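PDB 4IUS: GCN5-related N-acetyltransferase from Kribbella flavida, which probably transfers an acyl group, most likely acetyl from acetyl-coenzyme A, to an acceptor molecule. Local coordinates for residues A13-L18 and V31-D36; L77-V82 and Y91-H96; L205-A210 and R237-E242. The protein carries 1 engineered substitution. One frame throughout, in Å; residues are numbered along the deposited sequence. Where two conformers were deposited one is given.

Contact 1 (A13-L18 and V31-D36); sequences AQLQGL and VGLLHD. With EDO (1,2-ethanediol), chain E; SO4 (sulfate ion), chain C; SO4 (sulfate ion), chain D.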
loop_
_atom_site.group_PDB
_atom_site.type_symbol
_atom_site.label_atom_id
_atom_site.label_comp_id
_atom_site.label_asym_id
_atom_site.label_seq_id
_atom_site.Cartn_x
_atom_site.Cartn_y
_atom_site.Cartn_z
ATOM N N ALA A 13 3.798 -10.169 -4.144
ATOM C CA ALA A 13 2.657 -10.241 -3.256
ATOM C C ALA A 13 1.672 -9.122 -3.558
ATOM O O ALA A 13 0.439 -9.350 -3.489
ATOM C CB ALA A 13 3.100 -10.186 -1.802
ATOM N N GLN A 14 2.166 -7.930 -3.871
ATOM C CA GLN A 14 1.288 -6.841 -4.244
ATOM C C GLN A 14 0.462 -7.222 -5.476
ATOM O O GLN A 14 -0.746 -7.025 -5.523
ATOM C CB GLN A 14 2.100 -5.579 -4.502
ATOM C CG GLN A 14 1.276 -4.352 -4.792
ATOM C CD GLN A 14 2.180 -3.218 -5.191
ATOM O OE1 GLN A 14 2.447 -2.328 -4.398
ATOM N NE2 GLN A 14 2.719 -3.288 -6.403
ATOM N N LEU A 15 1.127 -7.773 -6.484
ATOM C CA LEU A 15 0.419 -8.204 -7.687
ATOM C C LEU A 15 -0.642 -9.256 -7.379
ATOM O O LEU A 15 -1.772 -9.159 -7.839
ATOM C CB LEU A 15 1.397 -8.698 -8.728
ATOM C CG LEU A 15 0.863 -9.238 -10.035
ATOM C CD1 LEU A 15 -0.016 -8.253 -10.775
ATOM C CD2 LEU A 15 1.999 -9.756 -10.907
ATOM N N GLN A 16 -0.252 -10.259 -6.602
ATOM C CA GLN A 16 -1.159 -11.326 -6.208
ATOM C C GLN A 16 -2.410 -10.748 -5.534
ATOM O O GLN A 16 -3.548 -11.181 -5.809
ATOM C CB GLN A 16 -0.432 -12.307 -5.277
ATOM C CG GLN A 16 -1.228 -13.530 -4.872
ATOM C CD GLN A 16 -0.473 -14.434 -3.921
ATOM O OE1 GLN A 16 0.757 -14.374 -3.805
ATOM N NE2 GLN A 16 -1.207 -15.276 -3.228
ATOM N N GLY A 17 -2.228 -9.733 -4.678
ATOM C CA GLY A 17 -3.379 -9.082 -4.023
ATOM C C GLY A 17 -4.241 -8.300 -5.000
ATOM O O GLY A 17 -5.487 -8.398 -4.984
ATOM N N LEU A 18 -3.594 -7.562 -5.877
ATOM C CA LEU A 18 -4.311 -6.664 -6.772
ATOM C C LEU A 18 -5.187 -7.416 -7.761
ATOM O O LEU A 18 -6.273 -6.955 -8.121
ATOM C CB LEU A 18 -3.360 -5.765 -7.543
ATOM C CG LEU A 18 -2.687 -4.651 -6.728
ATOM C CD1 LEU A 18 -1.508 -4.054 -7.497
ATOM C CD2 LEU A 18 -3.660 -3.539 -6.317
ATOM N N VAL A 31 1.894 -5.288 -16.535
ATOM C CA VAL A 31 0.507 -5.720 -16.486
ATOM C C VAL A 31 -0.351 -4.552 -16.047
ATOM O O VAL A 31 -0.108 -3.920 -15.012
ATOM C CB VAL A 31 0.258 -6.967 -15.602
ATOM C CG1 VAL A 31 0.759 -6.807 -14.171
ATOM C CG2 VAL A 31 -1.207 -7.404 -15.672
ATOM N N GLY A 32 -1.348 -4.256 -16.867
ATOM C CA GLY A 32 -2.365 -3.270 -16.500
ATOM C C GLY A 32 -3.467 -3.942 -15.721
ATOM O O GLY A 32 -3.865 -5.062 -16.020
ATOM N N LEU A 33 -3.944 -3.275 -14.703
ATOM C CA LEU A 33 -4.915 -3.827 -13.758
ATOM C C LEU A 33 -6.093 -2.862 -13.679
ATOM O O LEU A 33 -5.961 -1.724 -13.236
ATOM C CB LEU A 33 -4.275 -4.018 -12.412
ATOM C CG LEU A 33 -3.083 -4.974 -12.381
ATOM C CD1 LEU A 33 -2.296 -4.808 -11.063
ATOM C CD2 LEU A 33 -3.479 -6.433 -12.628
ATOM N N LEU A 34 -7.254 -3.323 -14.148
ATOM C CA LEU A 34 -8.458 -2.474 -14.288
ATOM C C LEU A 34 -9.534 -2.954 -13.300
ATOM O O LEU A 34 -10.000 -4.094 -13.356
ATOM C CB LEU A 34 -8.972 -2.490 -15.746
ATOM C CG LEU A 34 -8.109 -1.699 -16.731
ATOM C CD1 LEU A 34 -8.279 -2.099 -18.198
ATOM C CD2 LEU A 34 -8.319 -0.198 -16.578
ATOM N N HIS A 35 -9.951 -2.056 -12.424
ATOM C CA HIS A 35 -10.994 -2.325 -11.445
ATOM C C HIS A 35 -12.351 -2.146 -12.084
ATOM O O HIS A 35 -12.475 -1.480 -13.109
ATOM C CB HIS A 35 -10.793 -1.354 -10.310
ATOM C CG HIS A 35 -11.477 -1.730 -9.048
ATOM N ND1 HIS A 35 -12.791 -1.442 -8.772
ATOM C CD2 HIS A 35 -10.986 -2.430 -7.966
ATOM C CE1 HIS A 35 -13.087 -1.948 -7.558
ATOM N NE2 HIS A 35 -12.000 -2.542 -7.067
ATOM N N ASP A 36 -13.386 -2.732 -11.496
ATOM C CA ASP A 36 -14.748 -2.434 -11.942
ATOM C C ASP A 36 -15.096 -0.942 -11.795
ATOM O O ASP A 36 -15.732 -0.358 -12.661
ATOM C CB ASP A 36 -15.777 -3.295 -11.180
ATOM C CG ASP A 36 -15.757 -4.783 -11.593
ATOM O OD1 ASP A 36 -15.096 -5.157 -12.584
ATOM O OD2 ASP A 36 -16.434 -5.586 -10.926
HETATM C C1 EDO E . 0.144 -6.819 0.276
HETATM O O1 EDO E . 1.345 -6.387 -0.387
HETATM C C2 EDO E . -0.192 -8.230 -0.192
HETATM O O2 EDO E . -1.162 -8.208 -1.260
HETATM S S SO4 C . -4.827 -16.162 -4.015
HETATM O O1 SO4 C . -4.292 -16.134 -2.637
HETATM O O2 SO4 C . -5.749 -15.023 -4.215
HETATM O O3 SO4 C . -3.729 -15.949 -4.984
HETATM O O4 SO4 C . -5.551 -17.420 -4.261
HETATM S S SO4 D . -0.148 -18.052 -0.738
HETATM O O1 SO4 D . 0.796 -18.233 0.384
HETATM O O2 SO4 D . -0.690 -16.671 -0.794
HETATM O O3 SO4 D . 0.500 -18.342 -2.030
HETATM O O4 SO4 D . -1.223 -19.031 -0.549
#

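Contact 2 (L77-V82 and Y91-H96); sequences LSAELV and YVLVEH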
loop_
_atom_site.group_PDB
_atom_site.type_symbol
_atom_site.label_atom_id
_atom_site.label_comp_id
_atom_site.label_asym_id
_atom_site.label_seq_id
_atom_site.Cartn_x
_atom_site.Cartn_y
_atom_site.Cartn_z
ATOM N N LEU A 77 -3.686 6.382 -16.830
ATOM C CA LEU A 77 -2.703 5.383 -16.386
ATOM C C LEU A 77 -1.648 5.945 -15.416
ATOM O O LEU A 77 -1.036 6.973 -15.645
ATOM C CB LEU A 77 -1.982 4.835 -17.600
ATOM C CG LEU A 77 -0.936 3.753 -17.325
ATOM C CD1 LEU A 77 -1.597 2.508 -16.786
ATOM C CD2 LEU A 77 -0.193 3.446 -18.611
ATOM N N SER A 78 -1.464 5.238 -14.316
ATOM C CA SER A 78 -0.324 5.362 -13.406
ATOM C C SER A 78 0.265 4.002 -13.257
ATOM O O SER A 78 -0.352 2.995 -13.575
ATOM C CB SER A 78 -0.713 5.933 -12.039
ATOM O OG SER A 78 -1.669 5.162 -11.403
ATOM N N ALA A 79 1.496 3.955 -12.750
ATOM C CA ALA A 79 2.203 2.723 -12.552
ATOM C C ALA A 79 2.925 2.756 -11.207
ATOM O O ALA A 79 3.381 3.842 -10.774
ATOM C CB ALA A 79 3.223 2.486 -13.669
ATOM N N GLU A 80 3.028 1.615 -10.571
ATOM C CA GLU A 80 3.775 1.487 -9.318
ATOM C C GLU A 80 4.740 0.322 -9.469
ATOM O O GLU A 80 4.314 -0.782 -9.779
ATOM C CB GLU A 80 2.866 1.250 -8.124
ATOM C CG GLU A 80 1.972 2.419 -7.733
ATOM C CD GLU A 80 1.345 2.218 -6.330
ATOM O OE1 GLU A 80 1.587 1.162 -5.679
ATOM O OE2 GLU A 80 0.638 3.135 -5.884
ATOM N N LEU A 81 6.014 0.587 -9.249
ATOM C CA LEU A 81 7.077 -0.387 -9.328
ATOM C C LEU A 81 7.833 -0.441 -8.013
ATOM O O LEU A 81 7.756 0.458 -7.180
ATOM C CB LEU A 81 8.044 -0.078 -10.464
ATOM C CG LEU A 81 7.436 0.050 -11.864
ATOM C CD1 LEU A 81 8.500 0.493 -12.860
ATOM C CD2 LEU A 81 6.789 -1.251 -12.269
ATOM N N VAL A 82 8.614 -1.485 -7.847
ATOM C CA VAL A 82 9.609 -1.577 -6.780
ATOM C C VAL A 82 10.948 -1.640 -7.504
ATOM O O VAL A 82 11.194 -2.583 -8.255
ATOM C CB VAL A 82 9.367 -2.798 -5.859
ATOM C CG1 VAL A 82 10.460 -2.805 -4.770
ATOM C CG2 VAL A 82 7.973 -2.760 -5.251
ATOM N N TYR A 91 12.884 3.756 -15.529
ATOM C CA TYR A 91 13.525 4.685 -16.448
ATOM C C TYR A 91 13.097 4.419 -17.891
ATOM O O TYR A 91 12.954 5.360 -18.666
ATOM C CB TYR A 91 15.042 4.619 -16.363
ATOM C CG TYR A 91 15.640 5.340 -15.179
ATOM C CD1 TYR A 91 15.251 6.640 -14.841
ATOM C CD2 TYR A 91 16.732 4.805 -14.554
ATOM C CE1 TYR A 91 15.889 7.320 -13.807
ATOM C CE2 TYR A 91 17.352 5.454 -13.505
ATOM C CZ TYR A 91 16.928 6.713 -13.142
ATOM O OH TYR A 91 17.553 7.347 -12.111
ATOM N N VAL A 92 12.848 3.164 -18.254
ATOM C CA VAL A 92 12.360 2.868 -19.608
ATOM C C VAL A 92 10.921 3.422 -19.768
ATOM O O VAL A 92 10.559 3.971 -20.791
ATOM C CB VAL A 92 12.490 1.398 -19.960
ATOM C CG1 VAL A 92 12.061 1.192 -21.420
ATOM C CG2 VAL A 92 13.942 0.907 -19.763
ATOM N N LEU A 93 10.087 3.318 -18.714
ATOM C CA LEU A 93 8.752 3.905 -18.755
ATOM C C LEU A 93 8.797 5.413 -18.922
ATOM O O LEU A 93 7.979 6.002 -19.636
ATOM C CB LEU A 93 7.950 3.548 -17.506
ATOM C CG LEU A 93 7.590 2.095 -17.334
ATOM C CD1 LEU A 93 6.891 1.876 -16.009
ATOM C CD2 LEU A 93 6.680 1.678 -18.489
ATOM N N VAL A 94 9.750 6.069 -18.257
ATOM C CA VAL A 94 9.896 7.523 -18.376
ATOM C C VAL A 94 10.263 7.894 -19.812
ATOM O O VAL A 94 9.737 8.831 -20.397
ATOM C CB VAL A 94 10.916 8.073 -17.371
ATOM C CG1 VAL A 94 11.222 9.539 -17.649
ATOM C CG2 VAL A 94 10.367 7.916 -15.955
ATOM N N GLU A 95 11.173 7.136 -20.392
ATOM C CA GLU A 95 11.607 7.361 -21.773
ATOM C C GLU A 95 10.412 7.317 -22.739
ATOM O O GLU A 95 10.387 8.015 -23.750
ATOM C CB GLU A 95 12.676 6.338 -22.127
ATOM C CG GLU A 95 13.253 6.433 -23.510
ATOM C CD GLU A 95 14.168 5.246 -23.835
ATOM O OE1 GLU A 95 14.116 4.169 -23.160
ATOM O OE2 GLU A 95 14.882 5.343 -24.858
ATOM N N HIS A 96 9.426 6.495 -22.433
ATOM C CA HIS A 96 8.239 6.324 -23.263
ATOM C C HIS A 96 7.014 7.040 -22.714
ATOM O O HIS A 96 5.873 6.692 -22.989
ATOM C CB HIS A 96 8.033 4.846 -23.567
ATOM C CG HIS A 96 9.204 4.291 -24.330
ATOM N ND1 HIS A 96 9.469 4.672 -25.606
ATOM C CD2 HIS A 96 10.255 3.469 -23.929
ATOM C CE1 HIS A 96 10.649 4.145 -25.980
ATOM N NE2 HIS A 96 11.124 3.391 -24.966
#

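Contact 3 (L205-A210 and R237-E242); sequences LATAYA and RRLGYE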
loop_
_atom_site.group_PDB
_atom_site.type_symbol
_atom_site.label_atom_id
_atom_site.label_comp_id
_atom_site.label_asym_id
_atom_site.label_seq_id
_atom_site.Cartn_x
_atom_site.Cartn_y
_atom_site.Cartn_z
ATOM N N LEU A 205 1.178 3.844 17.698
ATOM C CA LEU A 205 0.487 2.735 18.399
ATOM C C LEU A 205 -0.416 1.980 17.460
ATOM O O LEU A 205 -0.475 0.749 17.462
ATOM C CB LEU A 205 -0.315 3.211 19.617
ATOM C CG LEU A 205 0.469 3.803 20.773
ATOM C CD1 LEU A 205 -0.543 4.125 21.867
ATOM C CD2 LEU A 205 1.575 2.899 21.287
ATOM N N ALA A 206 -1.158 2.726 16.641
ATOM C CA ALA A 206 -2.086 2.115 15.703
ATOM C C ALA A 206 -1.342 1.219 14.713
ATOM O O ALA A 206 -1.720 0.086 14.424
ATOM C CB ALA A 206 -2.916 3.176 14.989
ATOM N N THR A 207 -0.258 1.776 14.179
ATOM C CA THR A 207 0.583 1.040 13.218
ATOM C C THR A 207 1.109 -0.236 13.845
ATOM O O THR A 207 1.029 -1.315 13.256
ATOM C CB THR A 207 1.758 1.901 12.743
ATOM O OG1 THR A 207 1.262 3.104 12.142
ATOM C CG2 THR A 207 2.606 1.171 11.725
ATOM N N ALA A 208 1.623 -0.142 15.065
ATOM C CA ALA A 208 2.207 -1.283 15.761
ATOM C C ALA A 208 1.164 -2.352 16.033
ATOM O O ALA A 208 1.382 -3.533 15.820
ATOM C CB ALA A 208 2.906 -0.815 17.039
ATOM N N TYR A 209 -0.009 -1.925 16.506
ATOM C CA TYR A 209 -1.060 -2.868 16.866
ATOM C C TYR A 209 -1.676 -3.521 15.646
ATOM O O TYR A 209 -1.935 -4.713 15.654
ATOM C CB TYR A 209 -2.139 -2.162 17.741
ATOM C CG TYR A 209 -3.141 -3.110 18.332
ATOM C CD1 TYR A 209 -2.777 -4.009 19.333
ATOM C CD2 TYR A 209 -4.468 -3.087 17.916
ATOM C CE1 TYR A 209 -3.711 -4.878 19.831
ATOM C CE2 TYR A 209 -5.392 -3.969 18.436
ATOM C CZ TYR A 209 -4.988 -4.876 19.395
ATOM O OH TYR A 209 -5.927 -5.759 19.943
ATOM N N ALA A 210 -1.835 -2.769 14.554
ATOM C CA ALA A 210 -2.311 -3.343 13.295
ATOM C C ALA A 210 -1.302 -4.395 12.761
ATOM O O ALA A 210 -1.682 -5.490 12.341
ATOM C CB ALA A 210 -2.551 -2.297 12.222
ATOM N N ARG A 237 10.978 3.346 12.833
ATOM C CA ARG A 237 12.082 2.542 13.369
ATOM C C ARG A 237 11.865 2.117 14.816
ATOM O O ARG A 237 12.288 1.032 15.209
ATOM C CB ARG A 237 13.412 3.294 13.286
ATOM C CG ARG A 237 14.611 2.464 13.750
ATOM C CD ARG A 237 15.952 2.839 13.148
ATOM N NE ARG A 237 16.853 1.679 13.093
ATOM C CZ ARG A 237 17.638 1.257 14.089
ATOM N NH1 ARG A 237 17.659 1.892 15.254
ATOM N NH2 ARG A 237 18.423 0.181 13.912
ATOM N N ARG A 238 11.159 2.931 15.577
ATOM C CA ARG A 238 10.904 2.585 16.988
ATOM C C ARG A 238 10.063 1.315 17.118
ATOM O O ARG A 238 10.050 0.669 18.185
ATOM C CB ARG A 238 10.164 3.732 17.698
ATOM C CG ARG A 238 10.915 5.041 17.741
ATOM C CD ARG A 238 10.342 5.909 18.846
ATOM N NE ARG A 238 11.060 7.163 19.030
ATOM C CZ ARG A 238 10.698 8.349 18.541
ATOM N NH1 ARG A 238 9.591 8.497 17.804
ATOM N NH2 ARG A 238 11.455 9.413 18.794
ATOM N N LEU A 239 9.313 0.982 16.054
ATOM C CA LEU A 239 8.490 -0.197 16.015
ATOM C C LEU A 239 9.181 -1.436 15.444
ATOM O O LEU A 239 8.606 -2.527 15.406
ATOM C CB LEU A 239 7.250 0.082 15.152
ATOM C CG LEU A 239 6.473 1.376 15.481
ATOM C CD1 LEU A 239 5.225 1.436 14.605
ATOM C CD2 LEU A 239 6.125 1.475 16.938
ATOM N N GLY A 240 10.422 -1.252 14.951
ATOM C CA GLY A 240 11.185 -2.304 14.321
ATOM C C GLY A 240 11.201 -2.246 12.801
ATOM O O GLY A 240 11.897 -3.042 12.193
ATOM N N TYR A 241 10.438 -1.354 12.187
ATOM C CA TYR A 241 10.457 -1.240 10.730
ATOM C C TYR A 241 11.789 -0.664 10.272
ATOM O O TYR A 241 12.334 0.262 10.895
ATOM C CB TYR A 241 9.335 -0.300 10.280
ATOM C CG TYR A 241 7.952 -0.930 10.146
ATOM C CD1 TYR A 241 7.548 -1.470 8.969
ATOM C CD2 TYR A 241 7.058 -0.920 11.198
ATOM C CE1 TYR A 241 6.324 -2.074 8.847
ATOM C CE2 TYR A 241 5.799 -1.490 11.072
ATOM C CZ TYR A 241 5.428 -2.062 9.904
ATOM O OH TYR A 241 4.194 -2.646 9.691
ATOM N N GLU A 242 12.251 -1.164 9.142
ATOM C CA GLU A 242 13.490 -0.698 8.536
ATOM C C GLU A 242 13.282 -0.540 7.041
ATOM O O GLU A 242 12.546 -1.305 6.435
ATOM C CB GLU A 242 14.614 -1.703 8.744
ATOM C CG GLU A 242 14.987 -1.966 10.182
ATOM C CD GLU A 242 16.066 -3.015 10.218
ATOM O OE1 GLU A 242 17.162 -2.680 9.756
ATOM O OE2 GLU A 242 15.808 -4.180 10.647
#

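Contact 1 (A13-L18 and V31-D36)
Leu15 and Leu18 of helix 6-19 pack against Val31 and Leu33 on the central strand of a small three-stranded antiparallel sheet, a helix-on-sheet layer built without any hydrogen bond across it. The leucines stand one helical turn apart, and Val31 and Leu33 lie two residues apart on one face of the strand, so that each element offers two apolar groups. The axes of helix 13-18 and strand 31-35 approach to 10.7 Å, at 36°. Leu15 does not start out toward the strand; with CG anti to the backbone N (chi1 178°), its branch CD1 is brought in to Val31 CG1 at 3.8 Å. Leu15 CD1 also lies 4.1 Å from Leu33 CD1, the two side chains crossing at about a right angle. Leu33 CD1 is the common point of the contact, because Leu18 CD1 also reaches it, at 3.7 Å, with Leu18 CB just behind. Gln16 extends its chain to two sulfates, probably from the crystallisation liquor. Its amide Gln16 NE2 donates to O2 of the chain D sulfate at 2.9 Å. Gln16 NE2 also donates to O3 of the chain C sulfate at 3.1 Å, and makes a longer bond to O1 of that ion. Ala13 O accepts both Gly17 N, in the helix, and O2 of an ethanediol at 3.0 Å; this diol also bonds to Trp224 NE1 and rests against Gly17 CA. Around these apolar side chains, strand 30-35 bonds through its backbone to strand 22-27 on one side and strand 44-47 on the other, and Val46 of the latter strand touches Leu15, Val31 and Leu33.

Contact 2 (L77-V82 and Y91-H96)
Ala79 and Leu81, two residues apart on one face of strand 78-82, receive Leu93 from helix 89-95, a strand-and-helix layer on the outermost strand of the eight-stranded mixed sheet. All three side chains are buried, and no hydrogen bond crosses between the segments. Through their backbones Ser78 and Glu80 bond to Ala45, whereas Ala79 and Leu81 bond to Leu250 and Val248; strand 78-82 therefore joins strand 44-47 of the small sheet to strand 242-251. Ala79 points at the helix, but its short side chain gives only a loose contact, CB standing 4.4 Å from Leu93 CD1. Glu80 points away from the helix; its side chain touches Gln14 and His249. Leu81 points to the helix again and supplies the closer contact. Leu93 thus uses one branch, CD1, for both strand residues, and its side chain also touches Leu250 on the neighbouring strand 242-251. Leu81 and Leu93 both hold CG anti to the carbonyl carbon (chi1 -56° and -66°), and they meet tip to tip, Leu81 CD1 lying 3.8 Å from Leu93 CD1.

Contact 3 (L205-A210 and R237-E242)
The phenol ring of Tyr241 is approached obliquely by the methyl of Thr207, whose CG2 lies 4.2 Å from Tyr241 CE2. Val188, Ala223 and Leu225, from two strands of the large sheet, also touch this side chain. At its far end Tyr241 OH is hydrogen-bonded to Thr211 OG1, further along the same helix as Thr207, so the ring is tied to the helix by a polar bond as well as by apolar contact. Thr207 divides its two branches: CG2, anti to the backbone N, faces the 237-242 segment, while OG1 bonds back to Gly203 O within the helix. Leu239 carries most of the apolar contact from its segment. Its CD1 comes within 3.9 Å of Thr207 CG2, the two side chains crossing at about a right angle. Leu239 CD1 touches Ala208 as well, and Leu239 CD2 adds a second contact with Ala208 CB at 4.0 Å. No hydrogen bond joins the two segments directly. After Leu239 the 3-10 segment ends and the chain turns through Gly240 (phi 102°), whose N bonds to Arg237 O. Helix 202-216 is the crossover helix between parallel strands 185-193 and 222-225. An Arg-x-x-Gly-x-Gly pattern ends at Gly203, in the start of this helix; by analogy with other GNAT enzymes it probably binds the pyrophosphate of acetyl-coenzyme A, and Leu239-Gly240-Tyr241 matches the Leu-Gly-aromatic turn of this family.

Overall arrangement
Contacts 1 and 2 are neighbours, with centres 16 Å apart; they touch, if at all, only through Gln14 and Glu80, a doubtful contact since both have two conformers. Contact 3 lies on the opposite side of the chain's centre, its own centre about 27 Å from that of contact 1 and about 30 Å from that of contact 2. Strand 242-251 bridges the gap: it begins at the end of contact 3 and runs beside strand 78-82 of contact 2. The ethanediol at contact 1 bonds to Trp224, on the strand whose Leu225 touches Thr207 and Tyr241 of contact 3. Contact 3 packs the helix that follows the probable pyrophosphate-binding loop; no cofactor is present.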